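PDB 4KMF: interferon-inducible and double-stranded-dependent eIF-2kinase, which binds Z-DNA through its N-terminal Zalpha domain and probably phosphorylates the translation initiation factor eIF2alpha. Local coordinates for residues I29-K33 against S34-R38. Numbering follows the deposited sequence.
Sequences IGLDK and STVNR. With nucleotides of chain B.
D32 grips T35 twice at the start of helix 33-45, where it serves as N-cap residue. Its CG sits between the backbone N and the carbonyl carbon (chi1 62°), which turns the carboxylate back over the first helical turn. OD1 of D32 accepts from T35 N at 3.1 Å, met from above the carboxylate plane, while T35 OG1 donates to D32 OD2 at 2.7 Å on the syn side. Aspartate suits the cap because its short arm reaches an amide that has no helical carbonyl before it; threonine suits the third helical position because its hydroxyl completes the grip and its methyl CG2 faces L31 CD1. Were T35 an alanine, D32 OD2 would probably lose its hydroxyl mate, the carboxylate would be freer to turn, and L31 CD1 would lose the methyl it meets. The helix's i to i+4 backbone bonds begin here too, V36 N reaching D32 O and N37 N reaching K33 O. Next to the cap, L31 CB packs on V36 CG2 at 3.7 Å, and V36 also packs on I25 and A26 of helix 22-29, the preceding helix of the helix-turn-helix.

The other side of the turn faces Z-DNA. K33 extends with CG anti to the backbone N (chi1 -178°), then bends at its last torsion, where NZ donates a hydrogen bond to OP1 of DG5 of chain B at 2.8 Å. N37 ND2 donates to the same OP1 of DG5 at 2.7 Å in a nearly straight bond (164°), and S34 OG hydrogen-bonds OP2 of DG5 of chain B at 2.7 Å. One phosphate is thus held through both non-bridging oxygens, OP1 by two donors. With the nearby helix N-terminus and the lysine charge probably favouring the anion, the chemistry is consistent with reading the Z-DNA backbone rather than base sequence in this part of the contact.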
loop_
_atom_site.group_PDB
_atom_site.type_symbol
_atom_site.label_atom_id
_atom_site.label_comp_id
_atom_site.label_asym_id
_atom_site.label_seq_id
_atom_site.Cartn_x
_atom_site.Cartn_y
_atom_site.Cartn_z
ATOM N N ILE A 29 10.727 10.594 14.337
ATOM C CA ILE A 29 11.926 10.016 13.726
ATOM C C ILE A 29 12.219 10.749 12.400
ATOM O O ILE A 29 13.362 10.752 11.910
ATOM C CB ILE A 29 11.773 8.451 13.533
ATOM C CG1 ILE A 29 11.353 7.772 14.844
ATOM C CG2 ILE A 29 13.051 7.825 13.043
ATOM C CD1 ILE A 29 12.149 8.197 16.117
ATOM N N GLY A 30 11.175 11.374 11.830
ATOM C CA GLY A 30 11.269 12.180 10.611
ATOM C C GLY A 30 11.351 11.332 9.362
ATOM O O GLY A 30 12.015 11.715 8.383
ATOM N N LEU A 31 10.695 10.166 9.396
ATOM C CA LEU A 31 10.614 9.265 8.251
ATOM C C LEU A 31 9.175 9.193 7.769
ATOM O O LEU A 31 8.247 9.405 8.538
ATOM C CB LEU A 31 11.050 7.860 8.644
ATOM C CG LEU A 31 12.487 7.661 9.092
ATOM C CD1 LEU A 31 12.535 6.258 9.726
ATOM C CD2 LEU A 31 13.455 7.776 7.923
ATOM N N ASP A 32 8.970 8.886 6.497
ATOM C CA ASP A 32 7.598 8.743 6.008
ATOM C C ASP A 32 6.905 7.564 6.711
ATOM O O ASP A 32 7.571 6.615 7.135
ATOM C CB ASP A 32 7.566 8.527 4.493
ATOM C CG ASP A 32 8.282 7.261 4.075
ATOM O OD1 ASP A 32 7.608 6.304 3.686
ATOM O OD2 ASP A 32 9.530 7.195 4.158
ATOM N N LYS A 33 5.583 7.630 6.810
ATOM C CA LYS A 33 4.771 6.598 7.462
ATOM C C LYS A 33 5.055 5.149 6.940
ATOM O O LYS A 33 5.138 4.221 7.736
ATOM C CB LYS A 33 3.285 6.993 7.373
ATOM C CG LYS A 33 2.250 6.050 8.038
ATOM C CD LYS A 33 0.829 6.396 7.505
ATOM C CE LYS A 33 -0.200 5.267 7.604
ATOM N NZ LYS A 33 -0.310 4.286 6.406
ATOM N N SER A 34 5.257 4.960 5.640
ATOM C CA SER A 34 5.443 3.616 5.087
ATOM C C SER A 34 6.745 3.039 5.554
ATOM O O SER A 34 6.856 1.860 5.811
ATOM C CB SER A 34 5.548 3.652 3.567
ATOM O OG SER A 34 4.370 4.103 2.987
ATOM N N THR A 35 7.767 3.870 5.618
ATOM C CA THR A 35 9.070 3.443 6.111
ATOM C C THR A 35 9.016 3.063 7.584
ATOM O O THR A 35 9.561 2.032 7.977
ATOM C CB THR A 35 10.154 4.540 5.837
ATOM O OG1 THR A 35 10.319 4.662 4.414
ATOM C CG2 THR A 35 11.515 4.152 6.442
ATOM N N VAL A 36 8.383 3.906 8.394
ATOM C CA VAL A 36 8.153 3.584 9.800
ATOM C C VAL A 36 7.395 2.277 9.936
ATOM O O VAL A 36 7.779 1.434 10.747
ATOM C CB VAL A 36 7.469 4.716 10.522
ATOM C CG1 VAL A 36 7.183 4.334 11.977
ATOM C CG2 VAL A 36 8.435 5.907 10.465
ATOM N N ASN A 37 6.347 2.087 9.127
ATOM C CA ASN A 37 5.584 0.846 9.212
ATOM C C ASN A 37 6.402 -0.367 8.804
ATOM O O ASN A 37 6.307 -1.411 9.426
ATOM C CB ASN A 37 4.271 0.957 8.429
ATOM C CG ASN A 37 3.153 1.486 9.272
ATOM O OD1 ASN A 37 3.182 1.375 10.495
ATOM N ND2 ASN A 37 2.132 2.040 8.621
ATOM N N ARG A 38 7.238 -0.228 7.778
ATOM C CA ARG A 38 8.165 -1.308 7.417
ATOM C C ARG A 38 8.968 -1.742 8.665
ATOM O O ARG A 38 9.025 -2.919 9.013
ATOM C CB ARG A 38 9.099 -0.851 6.298
ATOM C CG ARG A 38 10.120 -1.924 5.947
ATOM C CD ARG A 38 10.918 -1.529 4.714
ATOM N NE ARG A 38 12.161 -0.860 5.054
ATOM C CZ ARG A 38 12.473 0.401 4.726
ATOM N NH1 ARG A 38 11.621 1.154 4.019
ATOM N NH2 ARG A 38 13.658 0.908 5.102
ATOM P P DG B 5 2.179 1.654 4.868
ATOM O OP1 DG B 5 1.896 2.611 5.942
ATOM O OP2 DG B 5 2.629 2.115 3.519
ATOM O "O5'" DG B 5 3.228 0.562 5.376
ATOM C "C5'" DG B 5 3.698 -0.449 4.481
ATOM C "C4'" DG B 5 4.500 -1.419 5.318
ATOM O "O4'" DG B 5 3.690 -2.047 6.336
ATOM C "C3'" DG B 5 5.083 -2.528 4.473
ATOM O "O3'" DG B 5 6.438 -2.147 4.296
ATOM C "C2'" DG B 5 5.003 -3.770 5.346
ATOM C "C1'" DG B 5 4.015 -3.432 6.437
ATOM N N9 DG B 5 2.725 -4.118 6.296
ATOM C C8 DG B 5 2.090 -4.871 7.264
ATOM N N7 DG B 5 0.938 -5.340 6.883
ATOM C C5 DG B 5 0.795 -4.889 5.563
ATOM C C6 DG B 5 -0.287 -5.078 4.659
ATOM O O6 DG B 5 -1.322 -5.729 4.894
ATOM N N1 DG B 5 -0.081 -4.462 3.413
ATOM C C2 DG B 5 1.056 -3.731 3.103
ATOM N N2 DG B 5 1.095 -3.188 1.877
ATOM N N3 DG B 5 2.072 -3.498 3.987
ATOM C C4 DG B 5 1.894 -4.143 5.180
ATOM P P DC B 4 -1.262 -0.327 9.160
ATOM O OP1 DC B 4 -0.193 -0.620 10.144
ATOM O OP2 DC B 4 -1.464 1.075 8.811
ATOM O "O5'" DC B 4 -1.046 -1.150 7.821
ATOM C "C5'" DC B 4 0.279 -1.522 7.361
ATOM C "C4'" DC B 4 0.376 -1.173 5.871
ATOM O "O4'" DC B 4 -0.552 -1.989 5.111
ATOM C "C3'" DC B 4 0.013 0.267 5.508
ATOM O "O3'" DC B 4 0.892 0.771 4.492
ATOM C "C2'" DC B 4 -1.398 0.169 4.956
ATOM C "C1'" DC B 4 -1.263 -1.141 4.217
ATOM N N1 DC B 4 -2.565 -1.737 3.888
ATOM C C2 DC B 4 -3.210 -1.365 2.702
ATOM O O2 DC B 4 -2.676 -0.551 1.954
ATOM N N3 DC B 4 -4.412 -1.933 2.403
ATOM C C4 DC B 4 -4.976 -2.804 3.257
ATOM N N4 DC B 4 -6.127 -3.363 2.921
ATOM C C5 DC B 4 -4.327 -3.206 4.475
ATOM C C6 DC B 4 -3.144 -2.644 4.757
ATOM P P DC B 6 7.312 -2.562 3.025
ATOM O OP1 DC B 6 8.586 -3.069 3.575
ATOM O OP2 DC B 6 7.335 -1.355 2.182
ATOM O "O5'" DC B 6 6.596 -3.756 2.300
ATOM C "C5'" DC B 6 7.400 -4.356 1.310
ATOM C "C4'" DC B 6 6.518 -4.719 0.140
ATOM O "O4'" DC B 6 5.631 -5.786 0.546
ATOM C "C3'" DC B 6 5.634 -3.632 -0.437
ATOM O "O3'" DC B 6 5.648 -3.817 -1.846
ATOM C "C2'" DC B 6 4.249 -3.956 0.115
ATOM C "C1'" DC B 6 4.296 -5.468 0.181
ATOM N N1 DC B 6 3.387 -6.101 1.189
ATOM C C2 DC B 6 2.093 -6.450 0.786
ATOM O O2 DC B 6 1.738 -6.201 -0.371
ATOM N N3 DC B 6 1.272 -7.051 1.666
ATOM C C4 DC B 6 1.717 -7.284 2.914
ATOM N N4 DC B 6 0.880 -7.871 3.778
ATOM C C5 DC B 6 3.047 -6.946 3.351
ATOM C C6 DC B 6 3.839 -6.343 2.456
#